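Uric acid oxidase (Arthrobacter globiformis, PDB 1VAY) catalyses the oxidation of uric acid by molecular oxygen to 5-hydroxyisourate, which is then processed further to (S)-allantoin. Local coordinates at residues S151-F156 with T168-A173; N8-A13 with A52-T57. All coordinates share one frame; numbering follows the deposited sequence.

Contact 1: residues S151-F156 with T168-A173. With AZA (8-azaxanthine), chain I.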
ATOM      1  N   SER A 151       3.782 -29.960   9.790  1.00 22.25           N
ATOM      2  CA  SER A 151       4.948 -29.163   9.430  1.00 20.95           C
ATOM      3  C   SER A 151       5.956 -29.243  10.565  1.00 21.95           C
ATOM      4  O   SER A 151       5.610 -29.039  11.737  1.00 21.52           O
ATOM      5  CB  SER A 151       4.563 -27.694   9.188  1.00 22.23           C
ATOM      6  OG  SER A 151       5.709 -26.894   8.887  1.00 21.38           O
ATOM      7  N   GLU A 152       7.202 -29.548  10.205  1.00 21.38           N
ATOM      8  CA  GLU A 152       8.287 -29.664  11.164  1.00 20.69           C
ATOM      9  C   GLU A 152       9.511 -28.917  10.648  1.00 21.89           C
ATOM     10  O   GLU A 152       9.585 -28.573   9.469  1.00 21.52           O
ATOM     11  CB  GLU A 152       8.673 -31.130  11.356  1.00 20.83           C
ATOM     12  CG  GLU A 152       7.553 -32.052  11.816  1.00 24.38           C
ATOM     13  CD  GLU A 152       8.037 -33.483  12.042  1.00 24.43           C
ATOM     14  OE1 GLU A 152       9.087 -33.660  12.698  1.00 24.42           O
ATOM     15  OE2 GLU A 152       7.364 -34.429  11.574  1.00 24.87           O
ATOM     16  N   PHE A 153      10.457 -28.659  11.550  1.00 22.35           N
ATOM     17  CA  PHE A 153      11.722 -28.019  11.209  1.00 24.53           C
ATOM     18  C   PHE A 153      12.737 -28.322  12.297  1.00 24.26           C
ATOM     19  O   PHE A 153      12.719 -27.720  13.376  1.00 23.93           O
ATOM     20  CB  PHE A 153      11.606 -26.498  11.054  1.00 24.35           C
ATOM     21  CG  PHE A 153      12.847 -25.867  10.461  1.00 25.84           C
ATOM     22  CD1 PHE A 153      13.319 -26.274   9.211  1.00 26.64           C
ATOM     23  CD2 PHE A 153      13.558 -24.888  11.155  1.00 27.15           C
ATOM     24  CE1 PHE A 153      14.484 -25.715   8.658  1.00 26.25           C
ATOM     25  CE2 PHE A 153      14.726 -24.320  10.612  1.00 26.35           C
ATOM     26  CZ  PHE A 153      15.187 -24.736   9.360  1.00 26.27           C
ATOM     27  N   HIS A 154      13.625 -29.261  12.002  1.00 23.85           N
ATOM     28  CA  HIS A 154      14.653 -29.669  12.945  1.00 24.63           C
ATOM     29  C   HIS A 154      15.858 -30.233  12.199  1.00 25.80           C
ATOM     30  O   HIS A 154      15.792 -30.487  10.994  1.00 25.23           O
ATOM     31  CB  HIS A 154      14.082 -30.720  13.908  1.00 23.34           C
ATOM     32  CG  HIS A 154      13.312 -31.812  13.229  1.00 22.25           C
ATOM     33  ND1 HIS A 154      13.920 -32.833  12.530  1.00 23.28           N
ATOM     34  CD2 HIS A 154      11.980 -32.042  13.143  1.00 22.33           C
ATOM     35  CE1 HIS A 154      12.998 -33.645  12.044  1.00 19.41           C
ATOM     36  NE2 HIS A 154      11.811 -33.188  12.401  1.00 20.75           N
ATOM     37  N   GLY A 155      16.960 -30.414  12.920  1.00 26.40           N
ATOM     38  CA  GLY A 155      18.156 -30.954  12.303  1.00 25.94           C
ATOM     39  C   GLY A 155      19.048 -29.912  11.658  1.00 25.27           C
ATOM     40  O   GLY A 155      20.017 -30.261  10.991  1.00 25.98           O
ATOM     41  N   PHE A 156      18.733 -28.635  11.836  1.00 24.16           N
ATOM     42  CA  PHE A 156      19.572 -27.596  11.250  1.00 25.81           C
ATOM     43  C   PHE A 156      20.789 -27.375  12.144  1.00 26.10           C
ATOM     44  O   PHE A 156      20.771 -27.718  13.328  1.00 27.49           O
ATOM     45  CB  PHE A 156      18.789 -26.290  11.089  1.00 24.30           C
ATOM     46  CG  PHE A 156      18.062 -25.859  12.330  1.00 20.69           C
ATOM     47  CD1 PHE A 156      16.810 -26.386  12.637  1.00 18.71           C
ATOM     48  CD2 PHE A 156      18.636 -24.939  13.203  1.00 18.56           C
ATOM     49  CE1 PHE A 156      16.139 -26.002  13.796  1.00 16.02           C
ATOM     50  CE2 PHE A 156      17.971 -24.549  14.368  1.00 18.17           C
ATOM     51  CZ  PHE A 156      16.719 -25.085  14.663  1.00 15.72           C
ATOM     52  N   THR A 168       8.512 -30.206  15.972  1.00 23.58           N
ATOM     53  CA  THR A 168       7.912 -31.238  15.131  1.00 23.52           C
ATOM     54  C   THR A 168       6.442 -30.919  14.891  1.00 23.45           C
ATOM     55  O   THR A 168       5.711 -31.734  14.339  1.00 23.00           O
ATOM     56  CB  THR A 168       7.990 -32.644  15.773  1.00 24.42           C
ATOM     57  OG1 THR A 168       7.194 -32.665  16.962  1.00 21.89           O
ATOM     58  CG2 THR A 168       9.438 -33.017  16.104  1.00 21.99           C
ATOM     59  N   ASP A 169       6.009 -29.736  15.311  1.00 23.00           N
ATOM     60  CA  ASP A 169       4.620 -29.328  15.121  1.00 22.09           C
ATOM     61  C   ASP A 169       4.581 -27.806  15.097  1.00 22.38           C
ATOM     62  O   ASP A 169       4.797 -27.147  16.121  1.00 23.41           O
ATOM     63  CB  ASP A 169       3.745 -29.869  16.261  1.00 19.84           C
ATOM     64  CG  ASP A 169       2.246 -29.860  15.921  1.00 22.07           C
ATOM     65  OD1 ASP A 169       1.808 -29.081  15.046  1.00 19.80           O
ATOM     66  OD2 ASP A 169       1.494 -30.632  16.552  1.00 23.28           O
ATOM     67  N   ARG A 170       4.320 -27.246  13.923  1.00 20.58           N
ATOM     68  CA  ARG A 170       4.273 -25.800  13.777  1.00 19.69           C
ATOM     69  C   ARG A 170       3.359 -25.416  12.616  1.00 20.68           C
ATOM     70  O   ARG A 170       2.957 -26.267  11.816  1.00 20.35           O
ATOM     71  CB  ARG A 170       5.672 -25.256  13.489  1.00 19.74           C
ATOM     72  CG  ARG A 170       6.169 -25.631  12.099  1.00 18.89           C
ATOM     73  CD  ARG A 170       7.416 -24.873  11.694  1.00 19.10           C
ATOM     74  NE  ARG A 170       7.779 -25.180  10.314  1.00 19.10           N
ATOM     75  CZ  ARG A 170       8.800 -24.635   9.663  1.00 19.41           C
ATOM     76  NH1 ARG A 170       9.588 -23.741  10.260  1.00 18.43           N
ATOM     77  NH2 ARG A 170       9.031 -24.979   8.406  1.00 17.91           N
ATOM     78  N   ILE A 171       3.031 -24.132  12.530  1.00 18.54           N
ATOM     79  CA  ILE A 171       2.202 -23.630  11.441  1.00 18.55           C
ATOM     80  C   ILE A 171       3.116 -23.290  10.274  1.00 18.75           C
ATOM     81  O   ILE A 171       4.226 -22.800  10.472  1.00 18.29           O
ATOM     82  CB  ILE A 171       1.425 -22.338  11.848  1.00 18.38           C
ATOM     83  CG1 ILE A 171       0.173 -22.708  12.651  1.00 18.33           C
ATOM     84  CG2 ILE A 171       1.038 -21.538  10.611  1.00 13.90           C
ATOM     85  CD1 ILE A 171      -0.721 -21.532  12.989  1.00 16.02           C
ATOM     86  N   LEU A 172       2.665 -23.575   9.058  1.00 20.41           N
ATOM     87  CA  LEU A 172       3.443 -23.237   7.872  1.00 20.78           C
ATOM     88  C   LEU A 172       2.531 -22.415   6.972  1.00 20.80           C
ATOM     89  O   LEU A 172       1.570 -22.940   6.399  1.00 21.33           O
ATOM     90  CB  LEU A 172       3.908 -24.489   7.125  1.00 21.41           C
ATOM     91  CG  LEU A 172       4.757 -24.189   5.881  1.00 20.21           C
ATOM     92  CD1 LEU A 172       6.042 -23.489   6.319  1.00 19.38           C
ATOM     93  CD2 LEU A 172       5.080 -25.472   5.130  1.00 19.49           C
ATOM     94  N   ALA A 173       2.832 -21.126   6.858  1.00 20.54           N
ATOM     95  CA  ALA A 173       2.030 -20.223   6.047  1.00 18.73           C
ATOM     96  C   ALA A 173       2.907 -19.488   5.053  1.00 17.79           C
ATOM     97  O   ALA A 173       4.021 -19.089   5.383  1.00 17.29           O
ATOM     98  CB  ALA A 173       1.314 -19.223   6.949  1.00 18.22           C
TER
HETATM   99  N1  AZA I1304      13.213 -23.282   6.404  1.00 28.84           N
HETATM  100  C2  AZA I1304      12.120 -23.648   7.153  1.00 30.54           C
HETATM  101  O2  AZA I1304      11.284 -24.406   6.712  1.00 31.55           O
HETATM  102  N3  AZA I1304      11.973 -23.141   8.405  1.00 29.30           N
HETATM  103  C4  AZA I1304      12.884 -22.313   8.893  1.00 28.63           C
HETATM  104  C5  AZA I1304      13.987 -21.934   8.167  1.00 29.02           C
HETATM  105  C6  AZA I1304      14.213 -22.430   6.810  1.00 28.29           C
HETATM  106  O6  AZA I1304      15.150 -22.169   6.056  1.00 28.32           O
HETATM  107  N7  AZA I1304      14.708 -21.103   8.917  1.00 27.79           N
HETATM  108  N8  AZA I1304      14.004 -21.020  10.063  1.00 27.03           N
HETATM  109  N9  AZA I1304      12.881 -21.746  10.088  1.00 30.10           N
HETATM  110  O   HOH W   1       7.975 -27.321   7.647  1.00 19.54           O
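Ser151 and Arg170 meet beside a bound 8-azaxanthine, in one half of the uricase active site that forms between subunits. The Arg170 guanidinium reaches the ligand at its edge: NH2 donates to O2 of 8-azaxanthine over 2.9 Å, with an N-H...O angle of 160°. Phe153 supplies a flat platform, its ring lying under the inhibitor with N3 of the ligand 3.3 Å above the ring plane, over the centre. Phe153 and Arg170 are both urate-binding residues, and Thr57 of the second subunit and Gln213 hold the same ligand. The guanidinium is further held from the protein side: Arg170 NE donates to Ser151 OG at 3.0 Å, nearly straight (166°) and within the guanidinium plane, while Phe153 CB packs over one face. With OG anti to the Ser151 backbone N (chi1 178°), the hydroxyl faces this NE. Farther out, the Glu152 side chain lies against Thr168, OE1 being 3.4 Å from Thr168 CB; its OE2 bonds to His208, and OE1 accepts from His154 NE2. One water ties the inner groups together: it accepts from Arg170 NH2, donates to Glu152 O and lies 2.6 Å from Ser151 OG.

Contact 2: residues N8-A13 with A52-T57. With AZA (8-azaxanthine), chain L.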
ATOM      1  N   ASN A   8      17.999  -1.596 -22.993  1.00 26.80           N
ATOM      2  CA  ASN A   8      16.953  -0.611 -22.783  1.00 25.03           C
ATOM      3  C   ASN A   8      15.644  -1.118 -23.358  1.00 23.86           C
ATOM      4  O   ASN A   8      15.634  -1.971 -24.247  1.00 21.41           O
ATOM      5  CB  ASN A   8      17.337   0.726 -23.432  1.00 25.54           C
ATOM      6  CG  ASN A   8      17.393   0.655 -24.950  1.00 26.70           C
ATOM      7  OD1 ASN A   8      16.370   0.747 -25.633  1.00 27.21           O
ATOM      8  ND2 ASN A   8      18.594   0.486 -25.485  1.00 27.24           N
ATOM      9  N   GLN A   9      14.542  -0.603 -22.822  1.00 24.11           N
ATOM     10  CA  GLN A   9      13.203  -0.970 -23.271  1.00 24.33           C
ATOM     11  C   GLN A   9      12.252   0.103 -22.770  1.00 24.52           C
ATOM     12  O   GLN A   9      12.544   0.791 -21.790  1.00 25.22           O
ATOM     13  CB  GLN A   9      12.794  -2.345 -22.725  1.00 25.72           C
ATOM     14  CG  GLN A   9      12.767  -2.460 -21.207  1.00 25.53           C
ATOM     15  CD  GLN A   9      12.551  -3.887 -20.738  1.00 28.24           C
ATOM     16  OE1 GLN A   9      13.222  -4.809 -21.197  1.00 28.98           O
ATOM     17  NE2 GLN A   9      11.623  -4.075 -19.809  1.00 29.07           N
ATOM     18  N   TYR A  10      11.122   0.258 -23.444  1.00 23.96           N
ATOM     19  CA  TYR A  10      10.159   1.275 -23.056  1.00 22.03           C
ATOM     20  C   TYR A  10       8.786   0.928 -23.605  1.00 22.07           C
ATOM     21  O   TYR A  10       8.671   0.184 -24.589  1.00 20.02           O
ATOM     22  CB  TYR A  10      10.569   2.633 -23.619  1.00 22.57           C
ATOM     23  CG  TYR A  10      10.137   2.811 -25.053  1.00 23.00           C
ATOM     24  CD1 TYR A  10      10.696   2.042 -26.074  1.00 24.75           C
ATOM     25  CD2 TYR A  10       9.107   3.692 -25.381  1.00 25.75           C
ATOM     26  CE1 TYR A  10      10.230   2.146 -27.383  1.00 26.61           C
ATOM     27  CE2 TYR A  10       8.633   3.800 -26.681  1.00 25.39           C
ATOM     28  CZ  TYR A  10       9.194   3.026 -27.676  1.00 27.65           C
ATOM     29  OH  TYR A  10       8.696   3.119 -28.956  1.00 29.55           O
ATOM     30  N   GLY A  11       7.762   1.504 -22.977  1.00 20.19           N
ATOM     31  CA  GLY A  11       6.387   1.292 -23.381  1.00 19.28           C
ATOM     32  C   GLY A  11       5.432   1.920 -22.376  1.00 22.13           C
ATOM     33  O   GLY A  11       5.795   2.856 -21.649  1.00 21.73           O
ATOM     34  N   LYS A  12       4.199   1.425 -22.345  1.00 20.16           N
ATOM     35  CA  LYS A  12       3.211   1.924 -21.406  1.00 21.40           C
ATOM     36  C   LYS A  12       2.929   0.811 -20.408  1.00 21.36           C
ATOM     37  O   LYS A  12       2.606  -0.310 -20.803  1.00 22.04           O
ATOM     38  CB  LYS A  12       1.912   2.294 -22.121  1.00 22.02           C
ATOM     39  CG  LYS A  12       0.905   2.976 -21.204  1.00 21.46           C
ATOM     40  CD  LYS A  12       1.259   4.442 -21.010  1.00 21.81           C
ATOM     41  CE  LYS A  12       0.953   5.243 -22.275  1.00 20.77           C
ATOM     42  NZ  LYS A  12       1.380   6.670 -22.198  1.00 22.13           N
ATOM     43  N   ALA A  13       3.045   1.120 -19.119  1.00 19.87           N
ATOM     44  CA  ALA A  13       2.804   0.125 -18.078  1.00 20.05           C
ATOM     45  C   ALA A  13       1.446   0.275 -17.393  1.00 20.42           C
ATOM     46  O   ALA A  13       0.914   1.376 -17.277  1.00 21.46           O
ATOM     47  CB  ALA A  13       3.922   0.183 -17.037  1.00 17.84           C
ATOM     48  N   ALA A  52      12.127   9.491 -34.123  1.00 24.93           N
ATOM     49  CA  ALA A  52      11.637   8.835 -35.330  1.00 25.67           C
ATOM     50  C   ALA A  52      11.280   7.373 -35.080  1.00 26.31           C
ATOM     51  O   ALA A  52      10.304   6.867 -35.628  1.00 27.03           O
ATOM     52  CB  ALA A  52      12.671   8.936 -36.437  1.00 24.44           C
ATOM     53  N   HIS A  53      12.062   6.708 -34.236  1.00 26.88           N
ATOM     54  CA  HIS A  53      11.840   5.300 -33.918  1.00 27.98           C
ATOM     55  C   HIS A  53      10.892   5.057 -32.742  1.00 27.38           C
ATOM     56  O   HIS A  53      10.436   3.936 -32.529  1.00 28.14           O
ATOM     57  CB  HIS A  53      13.180   4.628 -33.609  1.00 30.24           C
ATOM     58  CG  HIS A  53      14.005   4.328 -34.821  1.00 31.95           C
ATOM     59  ND1 HIS A  53      13.800   4.947 -36.034  1.00 34.02           N
ATOM     60  CD2 HIS A  53      15.049   3.485 -35.000  1.00 33.25           C
ATOM     61  CE1 HIS A  53      14.681   4.498 -36.910  1.00 33.71           C
ATOM     62  NE2 HIS A  53      15.451   3.610 -36.308  1.00 35.14           N
ATOM     63  N   VAL A  54      10.582   6.103 -31.991  1.00 26.40           N
ATOM     64  CA  VAL A  54       9.738   5.954 -30.814  1.00 25.31           C
ATOM     65  C   VAL A  54       8.230   5.816 -31.025  1.00 25.57           C
ATOM     66  O   VAL A  54       7.519   6.813 -31.110  1.00 28.18           O
ATOM     67  CB  VAL A  54       9.982   7.123 -29.832  1.00 24.72           C
ATOM     68  CG1 VAL A  54       9.442   6.771 -28.459  1.00 22.00           C
ATOM     69  CG2 VAL A  54      11.469   7.443 -29.770  1.00 24.02           C
ATOM     70  N   VAL A  55       7.744   4.581 -31.112  1.00 24.78           N
ATOM     71  CA  VAL A  55       6.315   4.338 -31.243  1.00 23.52           C
ATOM     72  C   VAL A  55       5.784   4.749 -29.864  1.00 22.59           C
ATOM     73  O   VAL A  55       6.050   4.085 -28.865  1.00 23.16           O
ATOM     74  CB  VAL A  55       6.013   2.839 -31.492  1.00 24.32           C
ATOM     75  CG1 VAL A  55       4.507   2.618 -31.584  1.00 24.67           C
ATOM     76  CG2 VAL A  55       6.691   2.376 -32.768  1.00 25.02           C
ATOM     77  N   ALA A  56       5.040   5.847 -29.817  1.00 23.45           N
ATOM     78  CA  ALA A  56       4.528   6.394 -28.559  1.00 23.33           C
ATOM     79  C   ALA A  56       3.947   5.414 -27.547  1.00 22.03           C
ATOM     80  O   ALA A  56       3.232   4.477 -27.901  1.00 22.24           O
ATOM     81  CB  ALA A  56       3.509   7.490 -28.852  1.00 23.01           C
ATOM     82  N   THR A  57       4.259   5.638 -26.273  1.00 21.23           N
ATOM     83  CA  THR A  57       3.717   4.783 -25.227  1.00 20.93           C
ATOM     84  C   THR A  57       2.201   4.953 -25.305  1.00 20.59           C
ATOM     85  O   THR A  57       1.436   4.012 -25.049  1.00 20.11           O
ATOM     86  CB  THR A  57       4.225   5.192 -23.819  1.00 20.83           C
ATOM     87  OG1 THR A  57       3.762   6.509 -23.492  1.00 21.64           O
ATOM     88  CG2 THR A  57       5.743   5.166 -23.777  1.00 19.32           C
TER
HETATM   89  N1  AZA L1302       8.759   9.179 -24.640  1.00 32.03           N
HETATM   90  C2  AZA L1302       8.278  10.322 -24.049  1.00 32.74           C
HETATM   91  O2  AZA L1302       9.020  11.095 -23.483  1.00 31.11           O
HETATM   92  N3  AZA L1302       6.945  10.584 -24.096  1.00 31.28           N
HETATM   93  C4  AZA L1302       6.129   9.744 -24.716  1.00 30.99           C
HETATM   94  C5  AZA L1302       6.584   8.596 -25.316  1.00 32.97           C
HETATM   95  C6  AZA L1302       8.003   8.242 -25.303  1.00 34.11           C
HETATM   96  O6  AZA L1302       8.539   7.248 -25.797  1.00 34.04           O
HETATM   97  N7  AZA L1302       5.539   7.966 -25.846  1.00 34.22           N
HETATM   98  N8  AZA L1302       4.498   8.767 -25.539  1.00 31.94           N
HETATM   99  N9  AZA L1302       4.819   9.866 -24.847  1.00 31.60           N
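Thr57 OG1 takes a hydrogen bond from Lys12 NZ at 2.7 Å and lies 3.1 Å from N8 of the bound 8-azaxanthine, placing the hydroxyl between the lysine and the ligand. The Lys12 chain reaches it by bending twice, at chi2 and chi3, which carries CE past the Thr57 carbonyl. On the same threonine, the backbone N donates to N7 of the ligand over 2.7 Å at 163°, and CG2 packs on Gly11 O. Ala56 is the N-cap of helix 57-69, so the ligand nitrogen meets the helix's amino end, whose dipole is likely to suit an anionic substrate. Tyr10 holds the loop just before Thr57: its OH donates to Val55 O at 2.8 Å, from above the carbonyl plane (35° out of it), and its CE2 lies 3.6 Å from Val54 CG1. A phenylalanine in place of Tyr10 would probably leave Val55 O with Gln60 but without the strand's hydroxyl, and so the loop less firmly held to the strand. Phe42 meets the Tyr10 ring edge-to-face. Lys12 and Thr57, with His241 of the second subunit, which packs on Lys12, make up the charge relay system of uricase at this subunit interface.

Along the sequence, contact 2 (8-13 with 52-57) is complete before contact 1 (151-156 with 168-173) begins, and the two belong to different uricase family repeats of the chain. Their centres are 49 Å apart and their nearest atoms about 30 Å apart, on opposite sides of the chain's centre. Both reach the same antiparallel sheet, contact 2 through strand 3-21 and contact 1 through strand 172-182. At this distance the two regions of one chain do not meet at one ligand. Instead, each meets the second subunit: the ligand at contact 1 is also bonded by Thr57 of that subunit, and the ligand at contact 2 by its Arg170. Each chain thus contributes complementary halves to two different active sites, consistent with ligand binding that depends on assembly.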